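Long-range contacts in type II antifreeze protein (Brachyopsis rostratus, PDB 2ZIB), which binds to ice crystals and inhibits their growth, protecting fish blood from freezing in sea water below zero degrees: residues L16-F22 with E52-I57; M29-A34 with W66-S70; Y88-C92 with C114-L118. All coordinates share one frame; numbering follows the deposited sequence. Where two conformers were deposited one is given.

Contact 1 of 3, residues L16-F22 with E52-I57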
loop_
_atom_site.group_PDB
_atom_site.type_symbol
_atom_site.label_atom_id
_atom_site.label_comp_id
_atom_site.label_asym_id
_atom_site.label_seq_id
_atom_site.Cartn_x
_atom_site.Cartn_y
_atom_site.Cartn_z
ATOM N N LEU A 16 7.092 -11.359 7.261
ATOM C CA LEU A 16 8.214 -10.499 7.553
ATOM C C LEU A 16 9.031 -10.138 6.305
ATOM O O LEU A 16 9.416 -11.009 5.528
ATOM C CB LEU A 16 9.118 -11.248 8.579
ATOM C CG LEU A 16 10.371 -10.482 9.016
ATOM C CD1 LEU A 16 10.075 -9.213 9.819
ATOM C CD2 LEU A 16 11.242 -11.394 9.830
ATOM N N HIS A 17 9.302 -8.849 6.124
ATOM C CA HIS A 17 10.350 -8.413 5.199
ATOM C C HIS A 17 11.132 -7.305 5.860
ATOM O O HIS A 17 10.568 -6.276 6.224
ATOM C CB HIS A 17 9.786 -7.880 3.846
ATOM C CG HIS A 17 10.862 -7.304 2.967
ATOM N ND1 HIS A 17 11.218 -5.968 2.974
ATOM C CD2 HIS A 17 11.755 -7.923 2.163
ATOM C CE1 HIS A 17 12.247 -5.779 2.163
ATOM N NE2 HIS A 17 12.623 -6.959 1.698
ATOM N N GLY A 18 12.446 -7.492 6.060
ATOM C CA GLY A 18 13.235 -6.467 6.705
ATOM C C GLY A 18 12.766 -6.221 8.121
ATOM O O GLY A 18 12.711 -7.176 8.951
ATOM N N GLN A 19 12.427 -4.968 8.412
ATOM C CA GLN A 19 11.981 -4.579 9.755
ATOM C C GLN A 19 10.440 -4.465 9.825
ATOM O O GLN A 19 9.910 -3.892 10.794
ATOM C CB GLN A 19 12.591 -3.218 10.085
ATOM C CG GLN A 19 14.141 -3.188 10.066
ATOM C CD GLN A 19 14.663 -4.115 11.111
ATOM O OE1 GLN A 19 15.270 -5.145 10.783
ATOM N NE2 GLN A 19 14.388 -3.797 12.386
ATOM N N ARG A 20 9.729 -4.920 8.782
ATOM C CA ARG A 20 8.271 -4.712 8.688
ATOM C C ARG A 20 7.523 -6.022 8.524
ATOM O O ARG A 20 8.068 -7.013 8.006
ATOM C CB ARG A 20 7.991 -3.760 7.510
ATOM C CG ARG A 20 8.682 -2.397 7.647
ATOM C CD ARG A 20 8.536 -1.578 6.374
ATOM N NE ARG A 20 7.180 -1.071 6.235
ATOM C CZ ARG A 20 6.711 -0.548 5.088
ATOM N NH1 ARG A 20 7.420 -0.596 3.967
ATOM N NH2 ARG A 20 5.478 -0.039 5.075
ATOM N N CYS A 21 6.243 -5.973 8.918
ATOM C CA CYS A 21 5.311 -7.089 8.755
ATOM C C CYS A 21 4.185 -6.668 7.838
ATOM O O CYS A 21 3.720 -5.516 7.917
ATOM C CB CYS A 21 4.709 -7.485 10.120
ATOM S SG CYS A 21 5.930 -8.111 11.258
ATOM N N PHE A 22 3.777 -7.591 6.961
ATOM C CA PHE A 22 2.787 -7.300 5.915
ATOM C C PHE A 22 1.599 -8.234 6.047
ATOM O O PHE A 22 1.746 -9.413 6.364
ATOM C CB PHE A 22 3.447 -7.431 4.544
ATOM C CG PHE A 22 4.503 -6.390 4.317
ATOM C CD1 PHE A 22 5.815 -6.579 4.792
ATOM C CD2 PHE A 22 4.190 -5.184 3.688
ATOM C CE1 PHE A 22 6.779 -5.605 4.619
ATOM C CE2 PHE A 22 5.169 -4.171 3.512
ATOM C CZ PHE A 22 6.465 -4.397 3.967
ATOM N N GLU A 52 13.026 -3.025 -3.906
ATOM C CA GLU A 52 13.010 -4.249 -3.097
ATOM C C GLU A 52 11.664 -4.498 -2.413
ATOM O O GLU A 52 11.139 -5.622 -2.442
ATOM C CB GLU A 52 14.109 -4.145 -2.044
ATOM C CG GLU A 52 14.374 -5.365 -1.202
ATOM C CD GLU A 52 15.741 -5.256 -0.548
ATOM O OE1 GLU A 52 15.956 -4.324 0.283
ATOM O OE2 GLU A 52 16.623 -6.060 -0.893
ATOM N N GLU A 53 11.112 -3.456 -1.812
ATOM C CA GLU A 53 9.781 -3.569 -1.183
ATOM C C GLU A 53 8.690 -3.795 -2.208
ATOM O O GLU A 53 7.825 -4.635 -1.998
ATOM C CB GLU A 53 9.511 -2.323 -0.341
ATOM C CG GLU A 53 10.210 -2.409 1.000
ATOM C CD GLU A 53 9.856 -1.279 1.927
ATOM O OE1 GLU A 53 9.272 -0.263 1.489
ATOM O OE2 GLU A 53 10.117 -1.408 3.155
ATOM N N GLN A 54 8.759 -3.084 -3.331
ATOM C CA GLN A 54 7.803 -3.248 -4.432
ATOM C C GLN A 54 7.751 -4.713 -4.815
ATOM O O GLN A 54 6.690 -5.290 -4.990
ATOM C CB GLN A 54 8.221 -2.374 -5.625
ATOM C CG GLN A 54 7.411 -2.582 -6.912
ATOM C CD GLN A 54 5.996 -1.988 -6.867
ATOM O OE1 GLN A 54 5.641 -1.257 -5.927
ATOM N NE2 GLN A 54 5.185 -2.305 -7.864
ATOM N N LEU A 55 8.932 -5.310 -5.031
ATOM C CA LEU A 55 8.982 -6.682 -5.492
ATOM C C LEU A 55 8.550 -7.670 -4.404
ATOM O O LEU A 55 7.901 -8.674 -4.696
ATOM C CB LEU A 55 10.407 -7.016 -5.996
ATOM C CG LEU A 55 10.855 -6.265 -7.268
ATOM C CD1 LEU A 55 12.370 -6.584 -7.541
ATOM C CD2 LEU A 55 9.944 -6.613 -8.500
ATOM N N TYR A 56 8.899 -7.398 -3.145
ATOM C CA TYR A 56 8.396 -8.269 -2.082
ATOM C C TYR A 56 6.853 -8.262 -2.029
ATOM O O TYR A 56 6.204 -9.301 -1.911
ATOM C CB TYR A 56 8.934 -7.795 -0.715
ATOM C CG TYR A 56 8.343 -8.604 0.419
ATOM C CD1 TYR A 56 8.863 -9.872 0.716
ATOM C CD2 TYR A 56 7.272 -8.142 1.182
ATOM C CE1 TYR A 56 8.315 -10.686 1.734
ATOM C CE2 TYR A 56 6.717 -8.933 2.188
ATOM C CZ TYR A 56 7.241 -10.183 2.472
ATOM O OH TYR A 56 6.690 -10.943 3.485
ATOM N N ILE A 57 6.269 -7.075 -2.069
ATOM C CA ILE A 57 4.813 -6.959 -1.992
ATOM C C ILE A 57 4.165 -7.550 -3.235
ATOM O O ILE A 57 3.169 -8.280 -3.126
ATOM C CB ILE A 57 4.386 -5.479 -1.737
ATOM C CG1 ILE A 57 4.848 -4.995 -0.343
ATOM C CG2 ILE A 57 2.889 -5.316 -1.904
ATOM C CD1 ILE A 57 4.845 -3.455 -0.148
HETATM O O HOH W 1 8.038 -13.174 4.129
HETATM O O HOH W 2 10.288 -3.771 4.438
#
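His17 and Tyr56 approach to 7.5 Å between their CA atoms where the hairpin 16-22, closed by a type II' turn from His17 to Arg20, faces the helical segment 52-57; the axes of strand 20-22 and this helical segment run 31° apart. Tyr56 carries the apolar half. His17 CB sits over the centre of one face of its ring, 3.5 Å from the ring centroid and only 4° off the normal, a CH-pi contact. With CG anti to the backbone N (chi1 174°), the imidazole runs back along the Tyr56 side chain, so that Tyr56 CB lies over one of its faces; the two rings meet obliquely. Phe22 adds its CD1 at 3.6 Å from Tyr56 CE2, completing an aromatic cluster, while Ile57 CD1 meets Phe22 CE2. The polar half is a salt bridge: Arg20 NH1 donates to Glu53 OE2 over 2.9 Å, the oxygen lying in the guanidinium plane but approached from above the carboxylate plane. A water donates to the same OE2 and to His17 O and also bonds His17 ND1; a second water joins Leu16 O to Tyr56 OH, which also bonds Thr15. Ser47 O takes a further bond from Arg20 NH1, and His49 N holds Glu53 OE1. The hairpin thus meets helix 51-60 beside strand 124-131, whose Ala129 touches Arg20 and Phe22 and whose Ile127 touches Ile57.

Contact 2 of 3, residues M29-A34 with W66-S70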
loop_
_atom_site.group_PDB
_atom_site.type_symbol
_atom_site.label_atom_id
_atom_site.label_comp_id
_atom_site.label_asym_id
_atom_site.label_seq_id
_atom_site.Cartn_x
_atom_site.Cartn_y
_atom_site.Cartn_z
ATOM N N MET A 29 -12.443 -3.990 -0.720
ATOM C CA MET A 29 -13.111 -2.875 -0.048
ATOM C C MET A 29 -12.663 -1.552 -0.638
ATOM O O MET A 29 -11.656 -1.499 -1.433
ATOM C CB MET A 29 -12.823 -2.741 1.443
ATOM C CG MET A 29 -12.555 -3.917 2.342
ATOM S SD MET A 29 -11.581 -3.744 3.929
ATOM C CE MET A 29 -11.743 -5.393 4.471
ATOM N N THR A 30 -13.338 -0.468 -0.300
ATOM C CA THR A 30 -12.901 0.853 -0.747
ATOM C C THR A 30 -11.544 1.172 -0.127
ATOM O O THR A 30 -11.138 0.574 0.882
ATOM C CB THR A 30 -13.879 1.946 -0.372
ATOM O OG1 THR A 30 -13.862 2.042 1.075
ATOM C CG2 THR A 30 -15.326 1.602 -0.845
ATOM N N TRP A 31 -10.840 2.152 -0.693
ATOM C CA TRP A 31 -9.536 2.508 -0.112
ATOM C C TRP A 31 -9.709 2.942 1.347
ATOM O O TRP A 31 -8.938 2.556 2.210
ATOM C CB TRP A 31 -8.926 3.620 -0.940
ATOM C CG TRP A 31 -7.526 4.021 -0.494
ATOM C CD1 TRP A 31 -6.329 3.602 -1.054
ATOM C CD2 TRP A 31 -7.176 5.001 0.512
ATOM N NE1 TRP A 31 -5.268 4.253 -0.441
ATOM C CE2 TRP A 31 -5.764 5.098 0.527
ATOM C CE3 TRP A 31 -7.931 5.816 1.406
ATOM C CZ2 TRP A 31 -5.080 5.978 1.380
ATOM C CZ3 TRP A 31 -7.255 6.688 2.255
ATOM C CH2 TRP A 31 -5.833 6.722 2.266
ATOM N N ASP A 32 -10.749 3.748 1.620
ATOM C CA ASP A 32 -10.939 4.251 2.987
ATOM C C ASP A 32 -11.238 3.102 3.907
ATOM O O ASP A 32 -10.690 3.077 5.069
ATOM C CB ASP A 32 -12.027 5.306 2.990
ATOM C CG ASP A 32 -11.669 6.479 2.081
ATOM O OD1 ASP A 32 -11.922 6.405 0.858
ATOM O OD2 ASP A 32 -11.056 7.481 2.496
ATOM N N LEU A 33 -12.047 2.134 3.530
ATOM C CA LEU A 33 -12.295 0.999 4.442
ATOM C C LEU A 33 -11.035 0.190 4.598
ATOM O O LEU A 33 -10.778 -0.319 5.698
ATOM C CB LEU A 33 -13.438 0.115 3.927
ATOM C CG LEU A 33 -14.779 0.375 4.629
ATOM C CD1 LEU A 33 -15.250 1.814 4.365
ATOM C CD2 LEU A 33 -15.802 -0.668 4.183
ATOM N N ALA A 34 -10.243 0.033 3.533
ATOM C CA ALA A 34 -9.032 -0.780 3.632
ATOM C C ALA A 34 -8.033 -0.107 4.605
ATOM O O ALA A 34 -7.380 -0.794 5.425
ATOM C CB ALA A 34 -8.409 -0.973 2.246
ATOM N N TRP A 66 -5.035 -2.045 -3.113
ATOM C CA TRP A 66 -4.821 -0.734 -2.504
ATOM C C TRP A 66 -3.548 -0.699 -1.660
ATOM O O TRP A 66 -3.282 -1.642 -0.928
ATOM C CB TRP A 66 -6.014 -0.363 -1.632
ATOM C CG TRP A 66 -7.280 -0.059 -2.331
ATOM C CD1 TRP A 66 -8.531 -0.584 -2.041
ATOM C CD2 TRP A 66 -7.499 0.936 -3.360
ATOM N NE1 TRP A 66 -9.492 0.027 -2.809
ATOM C CE2 TRP A 66 -8.907 1.007 -3.583
ATOM C CE3 TRP A 66 -6.663 1.864 -4.028
ATOM C CZ2 TRP A 66 -9.471 1.902 -4.512
ATOM C CZ3 TRP A 66 -7.230 2.732 -4.962
ATOM C CH2 TRP A 66 -8.629 2.752 -5.185
ATOM N N ILE A 67 -2.790 0.383 -1.803
ATOM C CA ILE A 67 -1.651 0.688 -0.908
ATOM C C ILE A 67 -1.850 2.072 -0.318
ATOM O O ILE A 67 -2.865 2.733 -0.607
ATOM C CB ILE A 67 -0.296 0.472 -1.623
ATOM C CG1 ILE A 67 -0.194 1.321 -2.911
ATOM C CG2 ILE A 67 -0.108 -1.050 -1.899
ATOM C CD1 ILE A 67 1.193 1.292 -3.543
ATOM N N GLY A 68 -0.909 2.542 0.512
ATOM C CA GLY A 68 -1.263 3.636 1.402
ATOM C C GLY A 68 -1.156 5.055 0.897
ATOM O O GLY A 68 -1.160 5.986 1.696
ATOM N N GLY A 69 -1.094 5.248 -0.426
ATOM C CA GLY A 69 -0.931 6.565 -0.994
ATOM C C GLY A 69 -2.277 7.222 -1.279
ATOM O O GLY A 69 -3.225 6.593 -1.781
ATOM N N SER A 70 -2.363 8.521 -0.999
ATOM C CA SER A 70 -3.510 9.303 -1.475
ATOM C C SER A 70 -3.057 10.740 -1.731
ATOM O O SER A 70 -2.049 11.192 -1.169
ATOM C CB SER A 70 -4.714 9.252 -0.488
ATOM O OG SER A 70 -4.403 9.912 0.742
#
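Trp31 and Trp66 meet edge to face in the buried interior of the C-type lectin fold, joining the first turn of helix 31-40 to strand 65-67 and the corner that follows it. The five-membered ring of Trp31 points its edge at the six-membered ring of Trp66, with planes at 90° and centroids 5.1 Å apart; CD1 of Trp31 reaches Trp66 CE3 at 3.5 Å. CB of Trp31 also sits over that same Trp66 face, a CH-pi contact near the normal, so the helix residue covers the indole with both its methylene and its ring edge. The Trp31 side chain leaves the helix with CG opposite the backbone N (chi1 -176°), which carries the indole past Trp66 to the corner at Gly68. There CZ2 of its benzo ring packs obliquely against Ser70 CB at 3.8 Å. Ala34 CB, one turn further along, adds a looser contact to Trp66 CD1. Thr30 caps the helix: its OG1 accepts from Leu33 N. Both indole nitrogens are satisfied by backbone carbonyls. Trp66 NE1 donates to Met29 O at 3.0 Å, in the plane of both ring and carbonyl, and shares its hydrogen with Ala122 O. The bond from Trp31 NE1 to Ile67 O is shorter, 2.8 Å, and arrives nearly in line with the C=O, although the oxygen lies 23° out of the indole plane.

Contact 3 of 3, residues Y88-C92 with C114-L118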
loop_
_atom_site.group_PDB
_atom_site.type_symbol
_atom_site.label_atom_id
_atom_site.label_comp_id
_atom_site.label_asym_id
_atom_site.label_seq_id
_atom_site.Cartn_x
_atom_site.Cartn_y
_atom_site.Cartn_z
ATOM N N TYR A 88 10.207 7.001 -2.923
ATOM C CA TYR A 88 10.265 6.036 -4.009
ATOM C C TYR A 88 8.913 6.095 -4.734
ATOM O O TYR A 88 7.842 6.159 -4.099
ATOM C CB TYR A 88 10.491 4.633 -3.466
ATOM C CG TYR A 88 10.375 3.552 -4.480
ATOM C CD1 TYR A 88 11.384 3.345 -5.447
ATOM C CD2 TYR A 88 9.233 2.735 -4.509
ATOM C CE1 TYR A 88 11.260 2.342 -6.388
ATOM C CE2 TYR A 88 9.112 1.727 -5.464
ATOM C CZ TYR A 88 10.122 1.545 -6.398
ATOM O OH TYR A 88 9.977 0.539 -7.346
ATOM N N ARG A 89 8.967 6.025 -6.054
ATOM C CA ARG A 89 7.752 5.922 -6.863
ATOM C C ARG A 89 7.950 4.961 -7.997
ATOM O O ARG A 89 9.018 4.883 -8.596
ATOM C CB ARG A 89 7.381 7.295 -7.457
ATOM C CG ARG A 89 7.146 8.374 -6.397
ATOM C CD ARG A 89 7.288 9.793 -6.922
ATOM N NE ARG A 89 8.672 10.197 -7.081
ATOM C CZ ARG A 89 9.047 11.300 -7.738
ATOM N NH1 ARG A 89 8.130 12.102 -8.276
ATOM N NH2 ARG A 89 10.338 11.617 -7.849
ATOM N N THR A 90 6.884 4.230 -8.326
ATOM C CA THR A 90 6.908 3.380 -9.531
ATOM C C THR A 90 5.532 3.415 -10.206
ATOM O O THR A 90 4.845 2.397 -10.392
ATOM C CB THR A 90 7.465 1.975 -9.209
ATOM O OG1 THR A 90 7.586 1.228 -10.418
ATOM C CG2 THR A 90 6.621 1.171 -8.193
ATOM N N TRP A 91 5.145 4.629 -10.586
ATOM C CA TRP A 91 3.911 4.840 -11.313
ATOM C C TRP A 91 3.953 4.157 -12.690
ATOM O O TRP A 91 5.017 4.083 -13.359
ATOM C CB TRP A 91 3.680 6.325 -11.546
ATOM C CG TRP A 91 3.457 7.104 -10.283
ATOM C CD1 TRP A 91 4.322 8.013 -9.705
ATOM C CD2 TRP A 91 2.257 7.117 -9.485
ATOM N NE1 TRP A 91 3.738 8.544 -8.575
ATOM C CE2 TRP A 91 2.460 8.043 -8.436
ATOM C CE3 TRP A 91 1.016 6.467 -9.582
ATOM C CZ2 TRP A 91 1.494 8.305 -7.449
ATOM C CZ3 TRP A 91 0.042 6.726 -8.608
ATOM C CH2 TRP A 91 0.299 7.637 -7.541
ATOM N N CYS A 92 2.811 3.630 -13.122
ATOM C CA CYS A 92 2.679 3.141 -14.507
ATOM C C CYS A 92 2.956 4.277 -15.503
ATOM O O CYS A 92 2.840 5.449 -15.167
ATOM C CB CYS A 92 1.257 2.646 -14.726
ATOM S SG CYS A 92 0.773 1.290 -13.641
ATOM N N CYS A 114 2.881 -1.827 -11.247
ATOM C CA CYS A 114 3.076 -0.393 -11.277
ATOM C C CYS A 114 1.854 0.327 -10.714
ATOM O O CYS A 114 0.701 -0.168 -10.787
ATOM C CB CYS A 114 3.432 0.086 -12.694
ATOM S SG CYS A 114 2.176 -0.191 -13.988
ATOM N N TRP A 115 2.090 1.528 -10.172
ATOM C CA TRP A 115 1.036 2.231 -9.442
ATOM C C TRP A 115 0.152 3.106 -10.334
ATOM O O TRP A 115 0.605 3.632 -11.356
ATOM C CB TRP A 115 1.644 3.146 -8.383
ATOM C CG TRP A 115 2.594 2.468 -7.440
ATOM C CD1 TRP A 115 2.847 1.121 -7.251
ATOM C CD2 TRP A 115 3.483 3.158 -6.575
ATOM N NE1 TRP A 115 3.822 0.945 -6.280
ATOM C CE2 TRP A 115 4.240 2.183 -5.868
ATOM C CE3 TRP A 115 3.727 4.532 -6.317
ATOM C CZ2 TRP A 115 5.226 2.531 -4.907
ATOM C CZ3 TRP A 115 4.708 4.878 -5.341
ATOM C CH2 TRP A 115 5.441 3.869 -4.664
ATOM N N ASP A 116 -1.100 3.286 -9.930
ATOM C CA ASP A 116 -2.012 4.182 -10.610
ATOM C C ASP A 116 -2.933 4.793 -9.577
ATOM O O ASP A 116 -3.118 4.218 -8.490
ATOM C CB ASP A 116 -2.770 3.420 -11.703
ATOM C CG ASP A 116 -3.460 4.295 -12.726
ATOM O OD1 ASP A 116 -3.320 5.535 -12.729
ATOM O OD2 ASP A 116 -4.136 3.710 -13.605
ATOM N N ASP A 117 -3.511 5.943 -9.932
ATOM C CA ASP A 117 -4.437 6.646 -9.045
ATOM C C ASP A 117 -5.852 6.482 -9.558
ATOM O O ASP A 117 -6.163 6.824 -10.697
ATOM C CB ASP A 117 -4.003 8.127 -8.851
ATOM C CG ASP A 117 -3.760 8.942 -10.110
ATOM O OD1 ASP A 117 -3.469 8.454 -11.228
ATOM O OD2 ASP A 117 -3.768 10.190 -9.954
ATOM N N LEU A 118 -6.680 5.864 -8.721
ATOM C CA LEU A 118 -8.043 5.440 -9.090
ATOM C C LEU A 118 -9.040 6.096 -8.129
ATOM O O LEU A 118 -8.644 6.590 -7.056
ATOM C CB LEU A 118 -8.165 3.910 -8.937
ATOM C CG LEU A 118 -7.756 3.069 -10.136
ATOM C CD1 LEU A 118 -8.705 3.198 -11.289
ATOM C CD2 LEU A 118 -6.306 3.281 -10.642
#
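Cys92 N donates to Trp115 O at 2.8 Å with an N-H...O angle of 174°. The same oxygen receives a CA-H...O contact from Trp91. The return bond, Trp115 N to Thr90 O, is 2.9 Å long, so Trp91 and Trp115 form a single beta bridge although the segments run 85° apart. Beside it the Cys92 and Cys114 SG atoms close a disulfide, joining the two segments covalently. The Trp115 indole takes the side chains of the loop on its face and edge. Thr90 CG2 lies over the face of its five-membered ring, 3.6 Å from the centroid, the methyl standing between the backbone N and the carbonyl carbon because OG1 takes the position anti to N. The six-membered ring of Trp115 turns an edge to the face of Trp91, planes at 81°, while Tyr88 CD2 packs on Trp115 CH2 at 4.0 Å. Gln54 of helix 51-60 accepts from Trp115 NE1, and Asp117 accepts from the backbone N atoms of Asn97 and Asp98, one on each carboxylate oxygen. Bridge, disulfide and aromatic cluster together fasten the segment 88-92, part of the long loop region of the C-type lectin fold, to strand 115-118.

Overall arrangement
Contact 2 is the buried one, about 8 Å from the centre of the chain to its own centre, whereas contacts 1 and 3 lie farther out, each about 11 Å from it, and are partly buried. Contacts 1 and 2 do not touch and fall on opposite sides of that centre; contact 3 touches both. Contact 1 reaches it through Gln54, and Ile67 and Trp66 of contact 2 pack against Trp115 and Leu118. All three reach one mixed sheet. Their chemistry follows their place: a salt bridge and waters toward the surface in contact 1, indole-to-carbonyl bonds in the interior, and a disulfide where contact 3 fixes a loop without regular structure.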